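C2 domain protein (Scophthalmus maximus, PDB 3W56) binds calcium through a C2 domain, a membrane-lipid-binding module, and may belong with pore-forming proteins of the perforin kind. Local coordinates at residues A[27-32]-A[121-126]; A[47-52]-A[83-88]; A[102-107]-A[125-130]. One frame throughout, in Å; residues are numbered along the deposited sequence. Where two conformers were deposited one is given.

Contact 1. Residues A[27-32]-A[121-126]; sequences YNLRVR and GTLHYM
The carbonyl oxygen of Arg30 accepts a nearly straight bond from the N-H of His124 (N to O 2.7 Å, 171°), and the CA-H of Leu123 approaches the same oxygen. Arg30 N bonds back to His124 O, and paired backbone bonds join Tyr27 to Met126 and Arg32 to Thr122. Between the Tyr27-Met126 and Arg30-His124 pairs the register slips by one: Asn28 and Leu29 together face Tyr125, with Asn28 in a left-handed backbone conformation (phi 57°), which makes a beta bulge. The carbonyl oxygen of Asn28 receives Arg30 NH1 at 2.8 Å in the guanidinium plane. Arg30 CG sits between its backbone N and carbonyl carbon (chi1 58°), and a bend at chi2 lays the guanidinium over His124, whose CB stands 3.4 Å from CZ, over one guanidinium face. A water also ties NH1 to Tyr125 O, giving that nitrogen two acceptors. Across the bulge, Met126 CB rests over the centre of the Tyr27 ring, 3.9 Å from its centroid, while CE reaches Tyr27 OH at 3.5 Å; SD completes an oblique Met-aromatic contact and accepts a weak bond from Asn28 ND2. Thr128 holds the Tyr27 hydroxyl, and Asp114 holds His124 ND1. On the other face Val31 CG2 meets Leu123 CD1 at 3.7 Å, and Leu29 CD2 abuts Tyr125 CB. A bulged antiparallel pair with one apolar face turned inward belongs to the beta-sandwich of the C2 domain.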
loop_
_atom_site.group_PDB
_atom_site.type_symbol
_atom_site.label_atom_id
_atom_site.label_comp_id
_atom_site.label_asym_id
_atom_site.label_seq_id
_atom_site.Cartn_x
_atom_site.Cartn_y
_atom_site.Cartn_z
ATOM N N TYR A 27 -0.060 -7.823 -1.127
ATOM C CA TYR A 27 1.320 -8.281 -1.311
ATOM C C TYR A 27 1.904 -7.715 -2.554
ATOM O O TYR A 27 1.181 -7.008 -3.313
ATOM C CB TYR A 27 1.404 -9.807 -1.281
ATOM C CG TYR A 27 0.545 -10.548 -2.318
ATOM C CD1 TYR A 27 1.130 -11.244 -3.402
ATOM C CD2 TYR A 27 -0.806 -10.605 -2.178
ATOM C CE1 TYR A 27 0.326 -11.963 -4.369
ATOM C CE2 TYR A 27 -1.647 -11.302 -3.087
ATOM C CZ TYR A 27 -1.076 -11.976 -4.196
ATOM O OH TYR A 27 -1.869 -12.678 -5.041
ATOM N N ASN A 28 3.195 -7.959 -2.741
ATOM C CA ASN A 28 3.933 -7.463 -3.933
ATOM C C ASN A 28 3.864 -5.958 -4.089
ATOM O O ASN A 28 3.794 -5.445 -5.223
ATOM C CB ASN A 28 3.558 -8.222 -5.251
ATOM C CG ASN A 28 3.919 -9.718 -5.165
ATOM O OD1 ASN A 28 4.584 -10.158 -4.165
ATOM N ND2 ASN A 28 3.400 -10.510 -6.082
ATOM N N LEU A 29 3.947 -5.218 -2.979
ATOM C CA LEU A 29 4.078 -3.787 -2.996
ATOM C C LEU A 29 5.414 -3.307 -3.559
ATOM O O LEU A 29 6.502 -3.723 -3.162
ATOM C CB LEU A 29 3.866 -3.228 -1.587
ATOM C CG LEU A 29 2.560 -3.575 -0.949
ATOM C CD1 LEU A 29 2.817 -3.277 0.595
ATOM C CD2 LEU A 29 1.595 -2.632 -1.482
ATOM N N ARG A 30 5.343 -2.426 -4.550
ATOM C CA ARG A 30 6.597 -1.820 -4.996
ATOM C C ARG A 30 6.226 -0.489 -5.626
ATOM O O ARG A 30 5.100 -0.316 -6.128
ATOM C CB ARG A 30 7.281 -2.721 -6.018
ATOM C CG ARG A 30 6.385 -2.962 -7.206
ATOM C CD ARG A 30 6.489 -4.351 -7.597
ATOM N NE ARG A 30 5.810 -4.553 -8.868
ATOM C CZ ARG A 30 4.610 -5.082 -9.034
ATOM N NH1 ARG A 30 3.742 -5.428 -8.040
ATOM N NH2 ARG A 30 4.199 -5.209 -10.293
ATOM N N VAL A 31 7.169 0.439 -5.595
ATOM C CA VAL A 31 6.890 1.725 -6.238
ATOM C C VAL A 31 7.973 2.002 -7.209
ATOM O O VAL A 31 9.129 1.729 -6.988
ATOM C CB VAL A 31 6.943 2.867 -5.239
ATOM C CG1 VAL A 31 6.802 4.213 -5.943
ATOM C CG2 VAL A 31 5.799 2.739 -4.202
ATOM N N ARG A 32 7.568 2.659 -8.293
ATOM C CA ARG A 32 8.601 3.122 -9.144
ATOM C C ARG A 32 8.401 4.617 -9.216
ATOM O O ARG A 32 7.258 5.088 -9.338
ATOM C CB ARG A 32 8.437 2.500 -10.494
ATOM C CG ARG A 32 7.241 2.973 -11.193
ATOM C CD ARG A 32 7.748 3.472 -12.561
ATOM N NE ARG A 32 7.854 2.388 -13.526
ATOM C CZ ARG A 32 6.819 1.635 -13.904
ATOM N NH1 ARG A 32 6.987 0.684 -14.817
ATOM N NH2 ARG A 32 5.607 1.852 -13.375
ATOM N N GLY A 121 5.120 9.108 -9.239
ATOM C CA GLY A 121 5.420 7.726 -8.908
ATOM C C GLY A 121 4.205 6.844 -8.989
ATOM O O GLY A 121 3.068 7.320 -9.000
ATOM N N THR A 122 4.438 5.527 -9.097
ATOM C CA THR A 122 3.335 4.572 -9.123
ATOM C C THR A 122 3.611 3.465 -8.118
ATOM O O THR A 122 4.686 2.868 -8.127
ATOM C CB THR A 122 3.176 3.928 -10.522
ATOM O OG1 THR A 122 3.042 4.999 -11.479
ATOM C CG2 THR A 122 1.910 3.033 -10.594
ATOM N N LEU A 123 2.596 3.187 -7.319
ATOM C CA LEU A 123 2.683 2.041 -6.392
ATOM C C LEU A 123 1.951 0.910 -7.131
ATOM O O LEU A 123 0.768 1.058 -7.567
ATOM C CB LEU A 123 1.861 2.362 -5.141
ATOM C CG LEU A 123 1.639 1.177 -4.178
ATOM C CD1 LEU A 123 2.922 0.628 -3.429
ATOM C CD2 LEU A 123 0.563 1.597 -3.089
ATOM N N HIS A 124 2.592 -0.257 -7.245
ATOM C CA HIS A 124 1.970 -1.437 -7.818
ATOM C C HIS A 124 1.764 -2.432 -6.702
ATOM O O HIS A 124 2.551 -2.452 -5.768
ATOM C CB HIS A 124 2.905 -2.088 -8.859
ATOM C CG HIS A 124 3.370 -1.154 -9.934
ATOM N ND1 HIS A 124 2.547 -0.791 -10.970
ATOM C CD2 HIS A 124 4.552 -0.521 -10.141
ATOM C CE1 HIS A 124 3.185 0.055 -11.768
ATOM N NE2 HIS A 124 4.405 0.231 -11.300
ATOM N N TYR A 125 0.684 -3.160 -6.763
ATOM C CA TYR A 125 0.380 -4.101 -5.669
ATOM C C TYR A 125 -0.542 -5.160 -6.191
ATOM O O TYR A 125 -1.167 -5.058 -7.268
ATOM C CB TYR A 125 -0.249 -3.346 -4.500
ATOM C CG TYR A 125 -1.589 -2.699 -4.818
ATOM C CD1 TYR A 125 -2.797 -3.367 -4.464
ATOM C CD2 TYR A 125 -1.672 -1.445 -5.429
ATOM C CE1 TYR A 125 -4.023 -2.790 -4.678
ATOM C CE2 TYR A 125 -2.943 -0.839 -5.673
ATOM C CZ TYR A 125 -4.117 -1.538 -5.291
ATOM O OH TYR A 125 -5.387 -0.991 -5.479
ATOM N N MET A 126 -0.670 -6.220 -5.413
ATOM C CA MET A 126 -1.541 -7.299 -5.747
ATOM C C MET A 126 -2.378 -7.528 -4.509
ATOM O O MET A 126 -1.948 -7.255 -3.380
ATOM C CB MET A 126 -0.786 -8.588 -6.091
ATOM C CG MET A 126 -0.170 -8.450 -7.436
ATOM S SD MET A 126 0.539 -10.014 -7.928
ATOM C CE MET A 126 -0.913 -11.082 -7.998
HETATM O O HOH W 1 0.812 -5.451 -9.365
#

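Contact 2. Residues A[47-52]-A[83-88]; sequences KVFCGS and ILRLEV
Lys47 with Glu87 and Phe49 with Arg85 form hydrogen-bonded pairs of two neighbouring antiparallel strands in one sheet of the C2 beta-sandwich. The bond from Lys47 N to Glu87 O is short, at 2.6 Å. On the outer face the Phe49 ring lies alongside Arg85, with CD2 3.8 Å from Arg85 CD and the ring turned 69° from the guanidinium plane. The next ring atom, CE2, comes within 3.4 Å of Glu87 OE2. That oxygen is what Arg85 grips side-on: NE, at 2.6 Å, uses the anti lone pair, and NH2 comes from above the carboxylate plane. Arg85, extended with CG anti to the backbone N (chi1 168°), rises from the sheet, and Glu87 leans back along the strand to meet its NE. Glu87 OE1 is held by His89 and by a water that also bonds to Lys47 NZ. With an alanine in place of Glu87, Arg85 NE and NH2 would probably lose their shared acceptor, leaving the guanidinium freer to turn beside Phe49. Beneath, the Val48 methyls CG1 and CG2 pack against Leu86 CD2, facing Leu26 and Tyr125 of the opposite sheet. At the strand end Gly51 N reaches Ile83 O at 2.7 Å from 40° outside its carbonyl plane, and a water bridges that oxygen to Gly51 O.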
loop_
_atom_site.group_PDB
_atom_site.type_symbol
_atom_site.label_atom_id
_atom_site.label_comp_id
_atom_site.label_asym_id
_atom_site.label_seq_id
_atom_site.Cartn_x
_atom_site.Cartn_y
_atom_site.Cartn_z
ATOM N N LYS A 47 1.046 2.517 4.122
ATOM C CA LYS A 47 0.041 2.273 5.161
ATOM C C LYS A 47 -1.106 1.570 4.513
ATOM O O LYS A 47 -1.509 1.914 3.368
ATOM C CB LYS A 47 -0.464 3.576 5.770
ATOM C CG LYS A 47 0.535 4.383 6.594
ATOM C CD LYS A 47 -0.295 5.333 7.548
ATOM C CE LYS A 47 0.572 6.476 8.007
ATOM N NZ LYS A 47 -0.254 7.526 8.734
ATOM N N VAL A 48 -1.671 0.601 5.209
ATOM C CA VAL A 48 -2.663 -0.335 4.677
ATOM C C VAL A 48 -3.853 -0.402 5.595
ATOM O O VAL A 48 -3.739 -0.768 6.814
ATOM C CB VAL A 48 -2.124 -1.781 4.557
ATOM C CG1 VAL A 48 -3.100 -2.701 3.909
ATOM C CG2 VAL A 48 -0.823 -1.759 3.746
ATOM N N PHE A 49 -4.987 -0.060 5.005
ATOM C CA PHE A 49 -6.280 -0.163 5.690
ATOM C C PHE A 49 -7.211 -1.052 4.892
ATOM O O PHE A 49 -7.234 -1.034 3.649
ATOM C CB PHE A 49 -6.937 1.221 5.821
ATOM C CG PHE A 49 -6.049 2.257 6.461
ATOM C CD1 PHE A 49 -6.138 2.533 7.818
ATOM C CD2 PHE A 49 -5.098 2.921 5.696
ATOM C CE1 PHE A 49 -5.294 3.505 8.394
ATOM C CE2 PHE A 49 -4.265 3.904 6.228
ATOM C CZ PHE A 49 -4.356 4.188 7.610
ATOM N N CYS A 50 -7.992 -1.843 5.604
ATOM C CA CYS A 50 -9.077 -2.540 4.956
ATOM C C CYS A 50 -10.359 -2.086 5.617
ATOM O O CYS A 50 -10.615 -2.458 6.788
ATOM C CB CYS A 50 -8.947 -4.054 5.133
ATOM S SG CYS A 50 -10.229 -4.876 4.178
ATOM N N GLY A 51 -11.172 -1.328 4.885
ATOM C CA GLY A 51 -12.302 -0.659 5.520
ATOM C C GLY A 51 -11.808 0.174 6.698
ATOM O O GLY A 51 -10.981 1.075 6.544
ATOM N N SER A 52 -12.302 -0.133 7.902
ATOM C CA SER A 52 -11.953 0.659 9.087
ATOM C C SER A 52 -10.849 -0.012 9.924
ATOM O O SER A 52 -10.514 0.443 11.014
ATOM C CB SER A 52 -13.208 0.848 9.984
ATOM O OG SER A 52 -13.808 -0.407 10.291
ATOM N N ILE A 83 -13.319 -1.328 1.407
ATOM C CA ILE A 83 -12.452 -0.379 0.755
ATOM C C ILE A 83 -11.048 -0.619 1.270
ATOM O O ILE A 83 -10.740 -0.350 2.442
ATOM C CB ILE A 83 -12.867 1.063 1.007
ATOM C CG1 ILE A 83 -14.261 1.280 0.402
ATOM C CG2 ILE A 83 -11.863 2.000 0.339
ATOM C CD1 ILE A 83 -14.358 0.766 -1.010
ATOM N N LEU A 84 -10.215 -1.133 0.360
ATOM C CA LEU A 84 -8.758 -1.254 0.544
ATOM C C LEU A 84 -8.191 0.135 0.289
ATOM O O LEU A 84 -8.398 0.723 -0.764
ATOM C CB LEU A 84 -8.123 -2.337 -0.406
ATOM C CG LEU A 84 -6.587 -2.329 -0.474
ATOM C CD1 LEU A 84 -5.973 -2.903 0.816
ATOM C CD2 LEU A 84 -6.100 -3.141 -1.688
ATOM N N ARG A 85 -7.549 0.706 1.291
ATOM C CA ARG A 85 -6.898 1.988 1.165
ATOM C C ARG A 85 -5.380 1.879 1.463
ATOM O O ARG A 85 -4.908 1.340 2.519
ATOM C CB ARG A 85 -7.604 2.989 2.137
ATOM C CG ARG A 85 -6.877 4.266 2.315
ATOM C CD ARG A 85 -7.467 5.016 3.503
ATOM N NE ARG A 85 -6.823 6.307 3.719
ATOM C CZ ARG A 85 -7.246 7.449 3.177
ATOM N NH1 ARG A 85 -8.312 7.448 2.377
ATOM N NH2 ARG A 85 -6.617 8.604 3.441
ATOM N N LEU A 86 -4.615 2.437 0.542
ATOM C CA LEU A 86 -3.166 2.359 0.578
ATOM C C LEU A 86 -2.668 3.770 0.609
ATOM O O LEU A 86 -3.030 4.601 -0.193
ATOM C CB LEU A 86 -2.610 1.595 -0.629
ATOM C CG LEU A 86 -3.078 0.164 -0.773
ATOM C CD1 LEU A 86 -2.367 -0.573 -1.955
ATOM C CD2 LEU A 86 -2.850 -0.676 0.448
ATOM N N GLU A 87 -1.829 4.056 1.579
ATOM C CA GLU A 87 -1.183 5.334 1.553
ATOM C C GLU A 87 0.318 5.117 1.464
ATOM O O GLU A 87 0.883 4.321 2.246
ATOM C CB GLU A 87 -1.549 6.152 2.784
ATOM C CG GLU A 87 -3.027 6.270 3.023
ATOM C CD GLU A 87 -3.328 6.910 4.352
ATOM O OE1 GLU A 87 -2.354 7.296 5.042
ATOM O OE2 GLU A 87 -4.528 6.981 4.712
ATOM N N VAL A 88 0.945 5.875 0.580
ATOM C CA VAL A 88 2.399 5.898 0.469
ATOM C C VAL A 88 2.914 7.160 1.174
ATOM O O VAL A 88 2.501 8.284 0.845
ATOM C CB VAL A 88 2.852 5.842 -0.980
ATOM C CG1 VAL A 88 4.360 6.017 -1.053
ATOM C CG2 VAL A 88 2.383 4.502 -1.621
HETATM O O HOH W 2 -2.334 8.293 7.679
HETATM O O HOH W 3 -10.287 1.518 4.061
#

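Contact 3. Residues A[102-107]-A[125-130]; sequences CQRQIK and YMYTLS
One face of the Tyr127 ring is covered by Ile106 CG2, 4.0 Å above the plane and offset toward the rim, while Lys107 O stands at the ring edge, 3.5 Å from CE1. Arg104 CD touches the same ring obliquely at CE2, and the guanidinium plane is turned only 17° from that of the ring. Tyr125, two residues earlier on the same strand and also pointing toward 102-107, has a water in its ring plane at the hydroxyl edge. Arg104 NE donates to Tyr125 OH at 2.8 Å, with the oxygen practically in the guanidinium plane; the same water accepts from Arg104 NH2, closing a small polar ring about the hydroxyl. The bend of the arginine at chi3 (-54°) turns NE onto the tyrosine oxygen. Tyr127 OH is instead anchored by a backbone donor, Lys107 N, at 3.0 Å with an N-H...O angle of 157°, so both tyrosine hydroxyls have a nitrogen partner on 102-107. Ile106 then reaches past Tyr127: the Ile106 and Leu129 side chains cross at about a right angle, with Ile106 CD1 3.8 Å from Leu129 CD1. Leu129 CB lies 3.5 Å from Lys107 O, where the two segments come closest together in backbone. Nearby, a disulfide from Cys102 to Cys115 joins the same two sheets covalently, and the ring of His111 meets Tyr127. The axes of the short strands 102-105 and 125-130 come no closer than 11.5 Å, with no backbone bonds between them. Side chains, with one backbone N-H, thus join an edge strand and the turn after it to an inner strand of the other sheet, the face-to-face packing of a C2 beta-sandwich.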
loop_
_atom_site.group_PDB
_atom_site.type_symbol
_atom_site.label_atom_id
_atom_site.label_comp_id
_atom_site.label_asym_id
_atom_site.label_seq_id
_atom_site.Cartn_x
_atom_site.Cartn_y
_atom_site.Cartn_z
ATOM N N CYS A 102 -4.554 5.607 -2.436
ATOM C CA CYS A 102 -5.488 4.911 -3.306
ATOM C C CYS A 102 -6.497 4.085 -2.564
ATOM O O CYS A 102 -6.227 3.473 -1.489
ATOM C CB CYS A 102 -4.792 4.115 -4.392
ATOM S SG CYS A 102 -3.867 5.261 -5.381
ATOM N N GLN A 103 -7.682 4.124 -3.136
ATOM C CA GLN A 103 -8.858 3.491 -2.601
ATOM C C GLN A 103 -9.482 2.614 -3.660
ATOM O O GLN A 103 -9.649 3.017 -4.837
ATOM C CB GLN A 103 -9.847 4.556 -2.189
ATOM C CG GLN A 103 -9.395 5.339 -0.975
ATOM C CD GLN A 103 -10.542 6.125 -0.357
ATOM O OE1 GLN A 103 -10.882 5.925 0.811
ATOM N NE2 GLN A 103 -11.152 7.013 -1.148
ATOM N N ARG A 104 -9.850 1.417 -3.243
ATOM C CA ARG A 104 -10.383 0.435 -4.164
ATOM C C ARG A 104 -11.341 -0.524 -3.449
ATOM O O ARG A 104 -11.014 -1.028 -2.388
ATOM C CB ARG A 104 -9.213 -0.353 -4.719
ATOM C CG ARG A 104 -9.599 -1.545 -5.466
ATOM C CD ARG A 104 -8.403 -2.070 -6.149
ATOM N NE ARG A 104 -7.718 -1.095 -6.988
ATOM C CZ ARG A 104 -8.207 -0.611 -8.145
ATOM N NH1 ARG A 104 -9.397 -1.013 -8.599
ATOM N NH2 ARG A 104 -7.496 0.268 -8.867
ATOM N N GLN A 105 -12.480 -0.817 -4.059
ATOM C CA GLN A 105 -13.352 -1.835 -3.484
ATOM C C GLN A 105 -12.793 -3.196 -3.836
ATOM O O GLN A 105 -12.512 -3.485 -4.999
ATOM C CB GLN A 105 -14.768 -1.704 -4.012
ATOM C CG GLN A 105 -15.732 -0.954 -3.076
ATOM C CD GLN A 105 -17.071 -0.652 -3.741
ATOM O OE1 GLN A 105 -17.206 -0.712 -4.991
ATOM N NE2 GLN A 105 -18.075 -0.344 -2.927
ATOM N N ILE A 106 -12.621 -4.055 -2.827
ATOM C CA ILE A 106 -12.035 -5.350 -3.105
ATOM C C ILE A 106 -13.067 -6.382 -3.581
ATOM O O ILE A 106 -14.220 -6.395 -3.134
ATOM C CB ILE A 106 -11.281 -5.867 -1.893
ATOM C CG1 ILE A 106 -12.280 -5.967 -0.726
ATOM C CG2 ILE A 106 -10.205 -4.881 -1.527
ATOM C CD1 ILE A 106 -11.729 -6.729 0.498
ATOM N N LYS A 107 -12.628 -7.201 -4.517
ATOM C CA LYS A 107 -13.439 -8.165 -5.235
ATOM C C LYS A 107 -12.808 -9.528 -5.067
ATOM O O LYS A 107 -11.571 -9.652 -4.996
ATOM C CB LYS A 107 -13.508 -7.806 -6.706
ATOM C CG LYS A 107 -13.933 -6.393 -6.900
ATOM C CD LYS A 107 -15.394 -6.182 -6.573
ATOM C CE LYS A 107 -15.602 -4.670 -6.415
ATOM N NZ LYS A 107 -16.927 -4.192 -6.921
ATOM N N TYR A 125 0.684 -3.160 -6.763
ATOM C CA TYR A 125 0.380 -4.101 -5.669
ATOM C C TYR A 125 -0.542 -5.160 -6.191
ATOM O O TYR A 125 -1.167 -5.058 -7.268
ATOM C CB TYR A 125 -0.249 -3.346 -4.500
ATOM C CG TYR A 125 -1.589 -2.699 -4.818
ATOM C CD1 TYR A 125 -2.797 -3.367 -4.464
ATOM C CD2 TYR A 125 -1.672 -1.445 -5.429
ATOM C CE1 TYR A 125 -4.023 -2.790 -4.678
ATOM C CE2 TYR A 125 -2.943 -0.839 -5.673
ATOM C CZ TYR A 125 -4.117 -1.538 -5.291
ATOM O OH TYR A 125 -5.387 -0.991 -5.479
ATOM N N MET A 126 -0.670 -6.220 -5.413
ATOM C CA MET A 126 -1.541 -7.299 -5.747
ATOM C C MET A 126 -2.378 -7.528 -4.509
ATOM O O MET A 126 -1.948 -7.255 -3.380
ATOM C CB MET A 126 -0.786 -8.588 -6.091
ATOM C CG MET A 126 -0.170 -8.450 -7.436
ATOM S SD MET A 126 0.539 -10.014 -7.928
ATOM C CE MET A 126 -0.913 -11.082 -7.998
ATOM N N TYR A 127 -3.571 -8.025 -4.747
ATOM C CA TYR A 127 -4.283 -8.601 -3.585
ATOM C C TYR A 127 -5.064 -9.786 -3.990
ATOM O O TYR A 127 -5.463 -9.956 -5.141
ATOM C CB TYR A 127 -5.166 -7.541 -2.877
ATOM C CG TYR A 127 -6.462 -7.282 -3.593
ATOM C CD1 TYR A 127 -7.603 -8.061 -3.334
ATOM C CD2 TYR A 127 -6.559 -6.264 -4.541
ATOM C CE1 TYR A 127 -8.817 -7.794 -4.026
ATOM C CE2 TYR A 127 -7.731 -5.994 -5.208
ATOM C CZ TYR A 127 -8.855 -6.771 -4.946
ATOM O OH TYR A 127 -10.002 -6.462 -5.666
ATOM N N THR A 128 -5.277 -10.670 -3.020
ATOM C CA THR A 128 -6.137 -11.837 -3.172
ATOM C C THR A 128 -7.247 -11.795 -2.104
ATOM O O THR A 128 -6.942 -11.676 -0.912
ATOM C CB THR A 128 -5.314 -13.136 -3.046
ATOM O OG1 THR A 128 -4.481 -13.273 -4.222
ATOM C CG2 THR A 128 -6.245 -14.340 -3.022
ATOM N N LEU A 129 -8.512 -11.842 -2.538
ATOM C CA LEU A 129 -9.628 -11.995 -1.613
ATOM C C LEU A 129 -10.232 -13.382 -1.828
ATOM O O LEU A 129 -10.702 -13.736 -2.926
ATOM C CB LEU A 129 -10.664 -10.902 -1.821
ATOM C CG LEU A 129 -11.872 -10.925 -0.860
ATOM C CD1 LEU A 129 -11.488 -10.569 0.537
ATOM C CD2 LEU A 129 -12.820 -9.889 -1.453
ATOM N N SER A 130 -10.193 -14.162 -0.753
ATOM C CA SER A 130 -10.466 -15.572 -0.848
ATOM C C SER A 130 -11.364 -16.012 0.305
ATOM O O SER A 130 -11.402 -15.381 1.381
ATOM C CB SER A 130 -9.148 -16.351 -0.745
ATOM O OG SER A 130 -8.539 -16.050 0.506
HETATM O O HOH W 4 -5.209 1.435 -6.983
#

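Overall arrangement
From the N terminus, strand 22-32 enters first, and its partner in contact 1 comes only near the chain end, so this contact closes the longest loop, 88 residues. Within it strand 44-50 follows, and contact 2 closes a shorter loop by pairing it with strand 83-90 in the other sheet. The chain then passes to strand 97-105, edge neighbour of 83-90, where contact 3 opens, ending on strand 122-130 with contact 1. Contact 2 thus lies inside contact 1, and contact 3 follows in series. Contacts 1 and 2 each join the two middle strands of one sheet, contact 3 spans the sheets, and Tyr125 and Leu123 of contact 1 pack on Leu84, Leu86 and Val88 of contact 2.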